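Probable manganase-dependent inorganic pyrophosphatase (PDB 3L2B) probably hydrolyses inorganic pyrophosphate as a manganese-dependent family II enzyme, with a CBS- and DRTGG-containing regulatory region that binds the inhibitor AMP and the activator diadenosine tetraphosphate. Local coordinates at residues S75-D80 with Q183-D188; D84-E89 with S178-Q183; E112-F117 with A130-E135; V141-V146 with N164-T169; V199-L204 with I223-K228. All blocks are in the same frame, centred on the assembly; numbering follows the deposited sequence.

The five contacts trace the regulatory region from its nucleotide-binding part to the far end of the DRTGG domain. Contacts 2, 3 and 4 lie in the DRTGG range, and contact 4 pairs two neighbouring strands of its five-stranded sheet: contact 3 packs Q133 against V146 and L144, while contact 2 reaches it through E89 and I181. Contact 1, with its centre about 11 Å from that of contact 2, shares Q183 with it and uses helix 79-85 as well. Contact 5 belongs to the second CBS domain, its centre about 56 Å from that of contact 3; V199 there has its side chain about 8 Å from bound diadenosine tetraphosphate.

Contact 1 of 5, residues S75-D80 with Q183-D188; sequences SATSLD and QSLPVD
T77 lies over the start of the P186 ring and the end of L185, with its hydroxyl OG1 3.2 Å from P186 CD and its methyl turned elsewhere. The first torsion explains the division: OG1 stands beside the backbone N, opposite the carbonyl carbon (chi1 -66°), which sends CG2 toward S184. That methyl sits 3.5 Å from S184 O and equally near the S184 hydroxyl, whose hydrogen bond goes back to I181 O, three residues earlier. The T77 and L185 side chains meet at roughly a right angle, and the CD2 branch of L185 is the part that touches, 3.3 Å from T77 OG1. S75 reaches the same methyl through OG, while its carbonyl O lies 3.4 Å from P186 CG.

The two hydroxyls over this leucine and proline are tied to each other, T77 OG1 giving its proton to S75 OG at 2.7 Å. S75 OG is also bonded to I71 O, in the first residue of helix 71-74. A76, with positive phi, closes that helix in a Schellman motif, and S78 is the N-cap of helix 79-85, so T77 occupies the short link between two helices. Across from it, segment 183-188 runs between helices 174-180 and 187-190, and L185 pairs by backbone bonds with L26 of helix 26-35. The contact therefore joins its segments by van der Waals touches alone, and the buried hydroxyls facing carbon meet their polar needs within their own side of the interface.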
# COMPACT_ATOMS: atom_id res chain seq x y z
N SER A 75 12.16 -4.48 -10.67
CA SER A 75 12.65 -4.82 -9.33
C SER A 75 13.28 -6.20 -9.29
O SER A 75 13.73 -6.66 -8.25
CB SER A 75 11.50 -4.79 -8.32
OG SER A 75 10.57 -5.84 -8.57
N ALA A 76 13.25 -6.89 -10.42
CA ALA A 76 13.68 -8.30 -10.44
C ALA A 76 13.07 -9.11 -9.30
O ALA A 76 13.75 -9.94 -8.70
CB ALA A 76 15.22 -8.39 -10.36
N THR A 77 11.80 -8.87 -8.99
CA THR A 77 11.16 -9.64 -7.91
C THR A 77 11.29 -11.13 -8.20
O THR A 77 11.12 -11.60 -9.33
CB THR A 77 9.67 -9.26 -7.68
OG1 THR A 77 9.58 -7.91 -7.22
CG2 THR A 77 9.01 -10.18 -6.63
N SER A 78 11.65 -11.86 -7.16
CA SER A 78 11.91 -13.31 -7.26
C SER A 78 10.61 -14.06 -7.19
O SER A 78 9.63 -13.59 -6.64
CB SER A 78 12.79 -13.77 -6.11
OG SER A 78 11.99 -13.92 -4.94
N LEU A 79 10.63 -15.26 -7.74
CA LEU A 79 9.49 -16.16 -7.66
C LEU A 79 9.20 -16.54 -6.21
O LEU A 79 8.05 -16.63 -5.80
CB LEU A 79 9.74 -17.44 -8.46
CG LEU A 79 8.52 -18.36 -8.47
CD1 LEU A 79 7.23 -17.63 -9.02
CD2 LEU A 79 8.84 -19.62 -9.25
N ASP A 80 10.25 -16.77 -5.45
CA ASP A 80 10.09 -17.08 -4.00
C ASP A 80 9.25 -16.02 -3.25
O ASP A 80 8.38 -16.34 -2.43
CB ASP A 80 11.46 -17.19 -3.32
CG ASP A 80 12.17 -18.49 -3.69
OD1 ASP A 80 11.48 -19.52 -3.83
OD2 ASP A 80 13.40 -18.48 -3.87
N GLN A 183 3.45 -6.41 -2.43
CA GLN A 183 4.11 -6.66 -1.16
C GLN A 183 5.24 -7.68 -1.32
O GLN A 183 5.96 -8.00 -0.40
CB GLN A 183 3.09 -7.17 -0.14
CG GLN A 183 1.87 -6.23 0.03
CD GLN A 183 1.00 -6.65 1.18
OE1 GLN A 183 1.37 -7.54 1.93
NE2 GLN A 183 -0.17 -6.03 1.32
N SER A 184 5.38 -8.20 -2.52
CA SER A 184 6.36 -9.22 -2.78
C SER A 184 7.67 -8.58 -3.24
O SER A 184 8.70 -9.25 -3.29
CB SER A 184 5.81 -10.20 -3.83
OG SER A 184 5.89 -9.59 -5.07
N LEU A 185 7.63 -7.28 -3.54
CA LEU A 185 8.82 -6.53 -3.98
C LEU A 185 10.02 -6.67 -3.01
O LEU A 185 9.87 -6.56 -1.79
CB LEU A 185 8.53 -5.03 -4.13
CG LEU A 185 7.55 -4.61 -5.23
CD1 LEU A 185 7.30 -3.10 -5.22
CD2 LEU A 185 8.05 -5.04 -6.54
N PRO A 186 11.23 -6.84 -3.56
CA PRO A 186 12.38 -6.87 -2.64
C PRO A 186 12.71 -5.52 -2.06
O PRO A 186 12.58 -4.51 -2.74
CB PRO A 186 13.55 -7.33 -3.55
CG PRO A 186 13.17 -6.86 -4.94
CD PRO A 186 11.63 -6.86 -4.97
N VAL A 187 13.14 -5.51 -0.80
CA VAL A 187 13.34 -4.25 -0.11
C VAL A 187 14.32 -3.35 -0.88
O VAL A 187 14.16 -2.11 -0.84
CB VAL A 187 13.77 -4.43 1.38
CG1 VAL A 187 12.59 -5.00 2.22
CG2 VAL A 187 14.97 -5.29 1.49
N ASP A 188 15.28 -3.93 -1.61
CA ASP A 188 16.31 -3.11 -2.28
C ASP A 188 15.77 -2.34 -3.46
O ASP A 188 16.40 -1.40 -3.93
CB ASP A 188 17.58 -3.89 -2.66
CG ASP A 188 17.38 -4.82 -3.85
OD1 ASP A 188 18.38 -5.26 -4.42
OD2 ASP A 188 16.23 -5.17 -4.18

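Contact 2 of 5, residues D84-E89 with S178-Q183; sequences DTLSAE and SRLIVQ
The backbones of segments 84-89 and 178-183 come nearest at T85 and Q183, whose CA atoms are 6.6 Å apart, where two helices of the DRTGG domain run out. Helix 79-85 ends in a Schellman motif with S87, of positive phi, as its C-prime residue; helix 174-180 is followed by a 3-10 segment from V182 to S184. T85 touches the last turn of segment 178-183. Its methyl CG2, opposite the backbone N, faces the chain of helix 174-180 and lies 3.8 Å from Q183 CB, the two side chains meeting at a slant. Its hydroxyl has turned back to its own helix, bonded to N81 O, and only brushes Q183 O, 3.7 Å from OG1.

L86 and L180 pass each other pointing in opposite directions, the CD2 methyl of L86 resting 3.9 Å from L180 CB. The other branch, CD1, goes to I181, 4.3 Å from its CG1. CG beside the backbone N (chi1 -63°) carries the branch point across, and the two methyls part from there. L86 and I181 both continue onto I145 of strand 143-146, so the helix ends close over the sheet. In helix 174-180, R179 makes a cation-pi contact with W67 of the second subunit. L180 O accepts the backbone N-H of Q183 at 2.9 Å, while the T85 methyl CG2 lies 3.1 Å from that same oxygen.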
# COMPACT_ATOMS: atom_id res chain seq x y z
N ASP A 84 5.64 -16.55 -1.50
CA ASP A 84 5.40 -16.30 -0.07
C ASP A 84 4.25 -15.33 0.13
O ASP A 84 3.38 -15.56 0.95
CB ASP A 84 6.63 -15.68 0.60
CG ASP A 84 6.39 -15.36 2.09
OD1 ASP A 84 6.40 -16.31 2.91
OD2 ASP A 84 6.16 -14.18 2.46
N THR A 85 4.26 -14.24 -0.63
CA THR A 85 3.32 -13.15 -0.47
C THR A 85 1.90 -13.59 -0.80
O THR A 85 0.95 -13.17 -0.17
CB THR A 85 3.69 -11.95 -1.38
OG1 THR A 85 5.03 -11.52 -1.07
CG2 THR A 85 2.72 -10.78 -1.17
N LEU A 86 1.76 -14.44 -1.80
CA LEU A 86 0.44 -14.90 -2.25
C LEU A 86 0.09 -16.25 -1.62
O LEU A 86 -0.92 -16.86 -1.95
CB LEU A 86 0.40 -14.99 -3.77
CG LEU A 86 0.59 -13.65 -4.50
CD1 LEU A 86 0.54 -13.85 -6.02
CD2 LEU A 86 -0.47 -12.65 -4.05
N SER A 87 0.94 -16.69 -0.71
CA SER A 87 0.85 -18.06 -0.13
C SER A 87 0.57 -19.06 -1.24
O SER A 87 -0.35 -19.87 -1.16
CB SER A 87 -0.22 -18.14 0.96
OG SER A 87 0.04 -17.20 2.00
N ALA A 88 1.37 -18.97 -2.29
CA ALA A 88 1.14 -19.76 -3.49
C ALA A 88 2.05 -20.97 -3.56
O ALA A 88 3.10 -21.02 -2.96
CB ALA A 88 1.33 -18.90 -4.70
N GLU A 89 1.62 -21.95 -4.33
CA GLU A 89 2.46 -23.09 -4.64
C GLU A 89 2.68 -23.10 -6.13
O GLU A 89 1.77 -22.80 -6.90
CB GLU A 89 1.81 -24.41 -4.17
CG GLU A 89 1.69 -24.56 -2.63
CD GLU A 89 2.95 -25.15 -1.95
OE1 GLU A 89 3.40 -26.25 -2.35
OE2 GLU A 89 3.46 -24.52 -0.99
N SER A 178 -4.24 -9.12 -6.53
CA SER A 178 -3.82 -7.87 -7.18
C SER A 178 -3.33 -6.90 -6.13
O SER A 178 -2.33 -6.22 -6.32
CB SER A 178 -4.94 -7.26 -7.99
OG SER A 178 -5.35 -8.13 -9.05
N ARG A 179 -4.02 -6.89 -5.01
CA ARG A 179 -3.78 -5.95 -3.93
C ARG A 179 -2.53 -6.34 -3.15
O ARG A 179 -1.80 -5.49 -2.64
CB ARG A 179 -5.04 -5.89 -3.03
CG ARG A 179 -5.01 -5.01 -1.84
CD ARG A 179 -6.32 -5.11 -1.05
NE ARG A 179 -6.57 -6.40 -0.38
CZ ARG A 179 -5.86 -6.89 0.65
NH1 ARG A 179 -4.82 -6.23 1.14
NH2 ARG A 179 -6.19 -8.06 1.19
N LEU A 180 -2.27 -7.64 -3.12
CA LEU A 180 -1.16 -8.20 -2.33
C LEU A 180 0.16 -8.31 -3.06
O LEU A 180 1.22 -8.32 -2.44
CB LEU A 180 -1.50 -9.61 -1.87
CG LEU A 180 -2.56 -9.81 -0.81
CD1 LEU A 180 -2.94 -11.32 -0.76
CD2 LEU A 180 -2.04 -9.33 0.56
N ILE A 181 0.11 -8.43 -4.37
CA ILE A 181 1.28 -8.83 -5.12
C ILE A 181 2.43 -7.82 -5.02
O ILE A 181 3.62 -8.22 -5.09
CB ILE A 181 0.96 -9.15 -6.60
CG1 ILE A 181 2.06 -10.04 -7.17
CG2 ILE A 181 0.77 -7.85 -7.36
CD1 ILE A 181 1.87 -10.47 -8.61
N VAL A 182 2.13 -6.53 -4.79
CA VAL A 182 3.22 -5.52 -4.67
C VAL A 182 4.01 -5.65 -3.36
O VAL A 182 5.12 -5.14 -3.23
CB VAL A 182 2.76 -4.09 -4.83
CG1 VAL A 182 2.12 -3.93 -6.23
CG2 VAL A 182 1.78 -3.68 -3.70
N GLN A 183 3.45 -6.41 -2.43
CA GLN A 183 4.11 -6.66 -1.16
C GLN A 183 5.24 -7.68 -1.32
O GLN A 183 5.96 -8.00 -0.40
CB GLN A 183 3.09 -7.17 -0.14
CG GLN A 183 1.87 -6.23 0.03
CD GLN A 183 1.00 -6.65 1.18
OE1 GLN A 183 1.37 -7.54 1.93
NE2 GLN A 183 -0.17 -6.03 1.32

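Contact 3 of 5, residues E112-F117 with A130-E135; sequences ESLKEF and AEIQAE
L114 points its CD1 methyl into the side of helix 130-138, end-on against the CD1 methyl of I132 at 3.6 Å. The two side chains meet at about a right angle. L114 holds CG beside its backbone N and then extends (chi2 167°), which carries one branch forward across the gap; I132 folds at its second torsion, and its terminal methyl comes round to meet that branch. The same L114 methyl also lies 3.8 Å from E135 CG, the leucine and glutamate sliding past one another in opposite directions.

This places a loop of the DRTGG domain, between strands 104-106 and 123-126, against the first turns of the helix that follows strand 123-126. The loop residues 112-116 take helical backbone angles without regular helical bonds, and A107 gives L114 another neighbour.

Toward the surface the side chains curl more. K115 starts with CG wedged between its backbone N and carbonyl carbon (chi1 54°), runs extended through chi2 and then bends at chi3 and chi4, bringing NZ back over its own segment to bond E112 O at 3.0 Å. The donor stands about 24° out of that carbonyl plane. From there NZ makes a long salt bridge to E135 OE2, 3.9 Å away, which E135 offers by bending at chi2. E131 faces E112, their OE2 atoms 4.4 Å apart; R129 forms a salt bridge with the other oxygen of E131 and probably eases the repulsion.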
# COMPACT_ATOMS: atom_id res chain seq x y z
N GLU A 112 -10.68 -15.67 -26.31
CA GLU A 112 -10.31 -15.14 -27.64
C GLU A 112 -9.83 -13.70 -27.55
O GLU A 112 -9.07 -13.23 -28.38
CB GLU A 112 -11.49 -15.23 -28.64
CG GLU A 112 -12.38 -16.49 -28.50
CD GLU A 112 -13.41 -16.38 -27.36
OE1 GLU A 112 -14.32 -15.52 -27.44
OE2 GLU A 112 -13.28 -17.15 -26.36
N SER A 113 -10.30 -13.01 -26.52
CA SER A 113 -10.01 -11.58 -26.32
C SER A 113 -8.73 -11.35 -25.54
O SER A 113 -8.21 -10.24 -25.50
CB SER A 113 -11.17 -10.91 -25.58
OG SER A 113 -12.40 -11.21 -26.21
N LEU A 114 -8.23 -12.41 -24.91
CA LEU A 114 -7.04 -12.28 -24.04
C LEU A 114 -5.87 -11.68 -24.78
O LEU A 114 -5.13 -10.89 -24.23
CB LEU A 114 -6.62 -13.62 -23.44
CG LEU A 114 -7.62 -14.19 -22.44
CD1 LEU A 114 -7.27 -15.65 -22.18
CD2 LEU A 114 -7.63 -13.35 -21.15
N LYS A 115 -5.75 -12.02 -26.06
CA LYS A 115 -4.58 -11.59 -26.86
C LYS A 115 -4.42 -10.08 -27.08
O LYS A 115 -3.36 -9.62 -27.50
CB LYS A 115 -4.51 -12.34 -28.21
CG LYS A 115 -5.73 -12.28 -29.08
CD LYS A 115 -5.53 -13.06 -30.38
CE LYS A 115 -5.69 -14.57 -30.18
NZ LYS A 115 -7.11 -14.96 -29.90
N GLU A 116 -5.45 -9.30 -26.77
CA GLU A 116 -5.38 -7.83 -26.98
C GLU A 116 -4.91 -7.04 -25.77
O GLU A 116 -4.52 -5.88 -25.87
CB GLU A 116 -6.71 -7.27 -27.46
CG GLU A 116 -7.92 -7.61 -26.63
CD GLU A 116 -9.21 -7.33 -27.36
OE1 GLU A 116 -9.91 -8.30 -27.76
OE2 GLU A 116 -9.49 -6.12 -27.57
N PHE A 117 -4.94 -7.69 -24.61
CA PHE A 117 -4.47 -7.07 -23.37
C PHE A 117 -3.21 -7.74 -22.83
O PHE A 117 -2.46 -7.17 -22.05
CB PHE A 117 -5.58 -7.12 -22.31
CG PHE A 117 -6.84 -6.36 -22.69
CD1 PHE A 117 -6.84 -4.97 -22.75
CD2 PHE A 117 -8.01 -7.04 -22.98
CE1 PHE A 117 -8.01 -4.27 -23.11
CE2 PHE A 117 -9.17 -6.34 -23.33
CZ PHE A 117 -9.16 -4.97 -23.40
N ALA A 130 -9.92 -23.59 -17.49
CA ALA A 130 -8.79 -24.23 -18.21
C ALA A 130 -8.60 -23.66 -19.62
O ALA A 130 -7.49 -23.69 -20.16
CB ALA A 130 -8.95 -25.76 -18.28
N GLU A 131 -9.68 -23.15 -20.20
CA GLU A 131 -9.62 -22.55 -21.54
C GLU A 131 -8.75 -21.31 -21.48
O GLU A 131 -7.91 -21.10 -22.34
CB GLU A 131 -11.02 -22.19 -22.09
CG GLU A 131 -10.96 -21.57 -23.52
CD GLU A 131 -12.33 -21.37 -24.21
OE1 GLU A 131 -13.37 -21.20 -23.52
OE2 GLU A 131 -12.36 -21.36 -25.47
N ILE A 132 -8.97 -20.51 -20.44
CA ILE A 132 -8.23 -19.28 -20.22
C ILE A 132 -6.78 -19.59 -19.90
O ILE A 132 -5.86 -18.99 -20.43
CB ILE A 132 -8.84 -18.45 -19.04
CG1 ILE A 132 -10.23 -17.91 -19.43
CG2 ILE A 132 -7.94 -17.31 -18.65
CD1 ILE A 132 -10.21 -17.13 -20.73
N GLN A 133 -6.61 -20.57 -19.02
CA GLN A 133 -5.29 -20.95 -18.57
C GLN A 133 -4.41 -21.34 -19.75
O GLN A 133 -3.26 -20.94 -19.83
CB GLN A 133 -5.35 -22.08 -17.54
CG GLN A 133 -5.86 -21.65 -16.17
CD GLN A 133 -6.17 -22.84 -15.26
OE1 GLN A 133 -5.83 -23.99 -15.57
NE2 GLN A 133 -6.84 -22.57 -14.15
N ALA A 134 -5.00 -22.07 -20.70
CA ALA A 134 -4.27 -22.57 -21.88
C ALA A 134 -4.00 -21.49 -22.92
O ALA A 134 -3.00 -21.51 -23.59
CB ALA A 134 -5.01 -23.76 -22.54
N GLU A 135 -4.89 -20.52 -23.06
CA GLU A 135 -4.59 -19.43 -23.99
C GLU A 135 -3.47 -18.58 -23.42
O GLU A 135 -2.62 -18.07 -24.15
CB GLU A 135 -5.85 -18.60 -24.28
CG GLU A 135 -5.61 -17.32 -25.13
CD GLU A 135 -5.12 -17.59 -26.58
OE1 GLU A 135 -5.15 -18.77 -27.04
OE2 GLU A 135 -4.72 -16.59 -27.25

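Contact 4 of 5, residues V141-V146 with N164-T169; sequences VSLLIV and NITVIT
L144 and V146 donate their N-H groups to T166 O and I168 O, and L144 O accepts from I168 N, which knits strands 143-146 and 166-169 into a parallel pair. The bonds measure 2.9 Å for L144 N to T166 O and 2.8 Å for I168 N to L144 O, both close to straight at hydrogen. Strand axes differ by 17° in direction. Weaker CA-H...O contacts fill in between them, as from T169 CA to V146 O at 3.3 Å.

Where the strands begin, a water replaces the direct bonds. It donates to S142 O at 2.6 Å and to N164 O, and takes the N-H of T166. N164, with positive phi, is the C-prime residue of the Schellman motif that ends helix 154-163, the crossover helix of this beta-alpha-beta unit.

The apolar contacts divide between the sheet faces. On one, I145 and I168 lie side by side, I145 CG2 4.0 Å from I168 CG1; I168 CG1 stands between its backbone N and carbonyl carbon (chi1 70°), putting it alongside its neighbour. L143 reaches along this face, its CD1 3.6 Å from the T166 methyl CG2, and I82 of helix 79-85 covers L143 and I168. On the opposite face L144 and V167 stand together, with L136 and I137 of helix 130-138 against L144. Just before the strands, V141 CG2 meets I165 CG2 at 3.8 Å.

Backbone polarity between the strands is met by direct bonds and a bridging water, leaving mostly apolar side chains on the faces, while the T166 and T169 hydroxyls bond N94 and Q91.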
# COMPACT_ATOMS: atom_id res chain seq x y z
N VAL A 141 2.94 -16.05 -21.58
CA VAL A 141 3.07 -15.29 -20.34
C VAL A 141 4.29 -15.84 -19.58
O VAL A 141 4.61 -17.02 -19.67
CB VAL A 141 1.81 -15.36 -19.48
CG1 VAL A 141 0.62 -14.62 -20.16
CG2 VAL A 141 1.46 -16.80 -19.18
N SER A 142 4.98 -14.96 -18.89
CA SER A 142 6.14 -15.37 -18.13
C SER A 142 5.67 -16.01 -16.82
O SER A 142 6.35 -16.84 -16.24
CB SER A 142 7.07 -14.19 -17.85
OG SER A 142 6.44 -13.24 -17.02
N LEU A 143 4.48 -15.63 -16.38
CA LEU A 143 3.94 -16.16 -15.11
C LEU A 143 2.44 -16.21 -15.12
O LEU A 143 1.76 -15.19 -15.30
CB LEU A 143 4.42 -15.37 -13.91
CG LEU A 143 3.93 -15.80 -12.52
CD1 LEU A 143 4.28 -17.27 -12.25
CD2 LEU A 143 4.50 -14.88 -11.43
N LEU A 144 1.94 -17.43 -14.90
CA LEU A 144 0.52 -17.69 -14.70
C LEU A 144 0.21 -17.87 -13.22
O LEU A 144 0.73 -18.77 -12.58
CB LEU A 144 0.09 -18.90 -15.50
CG LEU A 144 -1.39 -19.29 -15.47
CD1 LEU A 144 -2.26 -18.13 -15.87
CD2 LEU A 144 -1.63 -20.48 -16.39
N ILE A 145 -0.60 -16.96 -12.68
CA ILE A 145 -1.09 -17.05 -11.32
C ILE A 145 -2.57 -17.46 -11.33
O ILE A 145 -3.43 -16.69 -11.74
CB ILE A 145 -0.91 -15.73 -10.55
CG1 ILE A 145 0.49 -15.16 -10.77
CG2 ILE A 145 -1.09 -15.93 -9.07
CD1 ILE A 145 0.81 -13.93 -9.91
N VAL A 146 -2.84 -18.68 -10.88
CA VAL A 146 -4.21 -19.18 -10.79
C VAL A 146 -4.76 -18.88 -9.41
O VAL A 146 -4.11 -19.17 -8.39
CB VAL A 146 -4.33 -20.68 -11.11
CG1 VAL A 146 -5.80 -21.14 -11.03
CG2 VAL A 146 -3.73 -20.98 -12.51
N ASN A 164 7.65 -23.90 -21.06
CA ASN A 164 8.49 -23.30 -20.02
C ASN A 164 7.85 -22.05 -19.47
O ASN A 164 8.48 -21.00 -19.30
CB ASN A 164 9.90 -23.02 -20.54
CG ASN A 164 10.67 -24.30 -20.86
OD1 ASN A 164 11.27 -24.41 -21.92
ND2 ASN A 164 10.65 -25.25 -19.95
N ILE A 165 6.58 -22.18 -19.17
CA ILE A 165 5.82 -21.12 -18.51
C ILE A 165 5.71 -21.46 -17.04
O ILE A 165 5.23 -22.54 -16.69
CB ILE A 165 4.40 -20.97 -19.08
CG1 ILE A 165 4.45 -20.88 -20.61
CG2 ILE A 165 3.71 -19.73 -18.42
CD1 ILE A 165 5.30 -19.73 -21.14
N THR A 166 6.19 -20.55 -16.21
CA THR A 166 6.02 -20.70 -14.76
C THR A 166 4.55 -20.53 -14.38
O THR A 166 3.86 -19.61 -14.83
CB THR A 166 6.83 -19.68 -14.00
OG1 THR A 166 8.20 -19.80 -14.40
CG2 THR A 166 6.71 -19.91 -12.47
N VAL A 167 4.08 -21.47 -13.56
CA VAL A 167 2.70 -21.49 -13.13
C VAL A 167 2.62 -21.67 -11.62
O VAL A 167 3.28 -22.53 -11.07
CB VAL A 167 1.95 -22.64 -13.75
CG1 VAL A 167 0.48 -22.56 -13.38
CG2 VAL A 167 2.16 -22.66 -15.25
N ILE A 168 1.81 -20.85 -10.97
CA ILE A 168 1.58 -20.99 -9.56
C ILE A 168 0.11 -20.82 -9.23
O ILE A 168 -0.69 -20.38 -10.04
CB ILE A 168 2.41 -19.98 -8.76
CG1 ILE A 168 1.87 -18.55 -8.97
CG2 ILE A 168 3.89 -20.09 -9.15
CD1 ILE A 168 2.65 -17.47 -8.20
N THR A 169 -0.22 -21.20 -8.00
CA THR A 169 -1.58 -21.16 -7.51
C THR A 169 -1.66 -20.54 -6.14
O THR A 169 -0.95 -20.94 -5.22
CB THR A 169 -2.18 -22.58 -7.42
OG1 THR A 169 -2.31 -23.12 -8.74
CG2 THR A 169 -3.58 -22.52 -6.76
O HOH W 1 7.96 -18.65 -17.15

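Contact 5 of 5, residues V199-L204 with I223-K228; sequences VSTDDL and IDENNK
The carboxylates of D202 and E225 are turned about 70° to each other; D202 OD2 meets carbon, 3.9 Å from E225 CB, and its distance to E225 OE1 is 5.7 Å. In this part of the second CBS domain the D224 carboxylate is gripped on both faces, OD1 taking the N-H of N226 from one and that of K228 from the other, while K228 NZ makes a salt bridge with OD2. The bond from N226 makes an Asx turn within the type I turn D224-N227. D203 is met from above its plane as well, where S200 N reaches OD2 in a bond of 177°.

The turns follow directly on the parallel pairing of strands 199-200 and 219-223. I223 N donates to V199 O and I223 O accepts from T201 N, both at 2.8 Å and nearly in line with the carbonyls. Beside this pairing, I223 CG1, set between its backbone N and carbonyl carbon (chi1 64°), lies 3.6 Å from S200 OG. V199 turns away from I223 and packs on V208 of helix 205-215. T201 CG2 lies 3.7 Å from I223 O, and the T201 hydroxyl OG1 approaches D224 CA to 3.2 Å.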
# COMPACT_ATOMS: atom_id res chain seq x y z
N VAL A 199 26.44 6.74 10.34
CA VAL A 199 27.58 7.13 11.14
C VAL A 199 28.48 5.92 11.38
O VAL A 199 28.05 4.77 11.32
CB VAL A 199 27.15 7.77 12.47
CG1 VAL A 199 26.20 8.91 12.21
CG2 VAL A 199 26.51 6.77 13.38
N SER A 200 29.76 6.19 11.60
CA SER A 200 30.73 5.13 11.90
C SER A 200 31.03 5.03 13.39
O SER A 200 31.08 6.03 14.08
CB SER A 200 32.05 5.33 11.13
OG SER A 200 31.86 5.24 9.73
N THR A 201 31.24 3.81 13.85
CA THR A 201 31.64 3.55 15.24
C THR A 201 32.77 4.47 15.70
O THR A 201 32.82 4.90 16.86
CB THR A 201 32.15 2.10 15.42
OG1 THR A 201 33.04 1.79 14.36
CG2 THR A 201 31.01 1.09 15.43
N ASP A 202 33.71 4.77 14.81
CA ASP A 202 34.87 5.56 15.22
C ASP A 202 34.68 7.06 14.96
O ASP A 202 35.56 7.85 15.26
CB ASP A 202 36.19 5.01 14.65
CG ASP A 202 36.21 4.90 13.16
OD1 ASP A 202 35.17 5.15 12.50
OD2 ASP A 202 37.28 4.54 12.62
N ASP A 203 33.51 7.44 14.46
CA ASP A 203 33.16 8.86 14.36
C ASP A 203 33.10 9.46 15.78
O ASP A 203 32.68 8.80 16.72
CB ASP A 203 31.79 9.09 13.69
CG ASP A 203 31.80 8.84 12.19
OD1 ASP A 203 32.87 8.55 11.62
OD2 ASP A 203 30.71 8.94 11.57
N LEU A 204 33.50 10.71 15.91
CA LEU A 204 33.44 11.40 17.20
C LEU A 204 32.03 11.92 17.45
O LEU A 204 31.35 12.39 16.54
CB LEU A 204 34.50 12.50 17.28
CG LEU A 204 35.94 11.98 17.08
CD1 LEU A 204 36.95 13.12 17.01
CD2 LEU A 204 36.33 10.97 18.17
N ILE A 223 27.81 1.95 11.27
CA ILE A 223 28.70 1.01 10.60
C ILE A 223 30.07 1.03 11.32
O ILE A 223 30.47 2.04 11.88
CB ILE A 223 28.87 1.32 9.06
CG1 ILE A 223 29.55 2.68 8.83
CG2 ILE A 223 27.52 1.27 8.32
CD1 ILE A 223 29.70 3.03 7.32
N ASP A 224 30.76 -0.09 11.32
CA ASP A 224 32.06 -0.14 11.99
C ASP A 224 33.20 0.33 11.07
O ASP A 224 32.97 0.83 9.96
CB ASP A 224 32.35 -1.52 12.61
CG ASP A 224 32.62 -2.60 11.59
OD1 ASP A 224 32.93 -2.28 10.43
OD2 ASP A 224 32.47 -3.79 11.95
N GLU A 225 34.42 0.16 11.58
CA GLU A 225 35.64 0.66 10.93
C GLU A 225 36.04 -0.19 9.72
O GLU A 225 37.02 0.11 9.03
CB GLU A 225 36.81 0.73 11.94
CG GLU A 225 37.41 -0.64 12.37
CD GLU A 225 36.61 -1.36 13.47
OE1 GLU A 225 35.79 -0.70 14.17
OE2 GLU A 225 36.80 -2.59 13.62
N ASN A 226 35.27 -1.25 9.50
CA ASN A 226 35.43 -2.10 8.33
C ASN A 226 34.15 -2.15 7.51
O ASN A 226 33.97 -3.02 6.65
CB ASN A 226 35.86 -3.50 8.79
CG ASN A 226 37.15 -3.47 9.59
OD1 ASN A 226 37.18 -3.81 10.78
ND2 ASN A 226 38.24 -3.05 8.94
N ASN A 227 33.26 -1.21 7.81
CA ASN A 227 31.99 -0.99 7.08
C ASN A 227 30.88 -2.01 7.22
O ASN A 227 29.93 -1.99 6.45
CB ASN A 227 32.25 -0.73 5.59
CG ASN A 227 32.80 0.66 5.34
OD1 ASN A 227 33.71 1.11 6.05
ND2 ASN A 227 32.24 1.36 4.34
N LYS A 228 30.98 -2.90 8.20
CA LYS A 228 29.84 -3.78 8.53
C LYS A 228 28.80 -2.98 9.32
O LYS A 228 29.13 -2.11 10.12
CB LYS A 228 30.25 -5.01 9.38
CG LYS A 228 31.54 -5.77 8.97
CD LYS A 228 32.18 -6.44 10.24
CE LYS A 228 33.72 -6.35 10.27
NZ LYS A 228 34.27 -6.25 11.66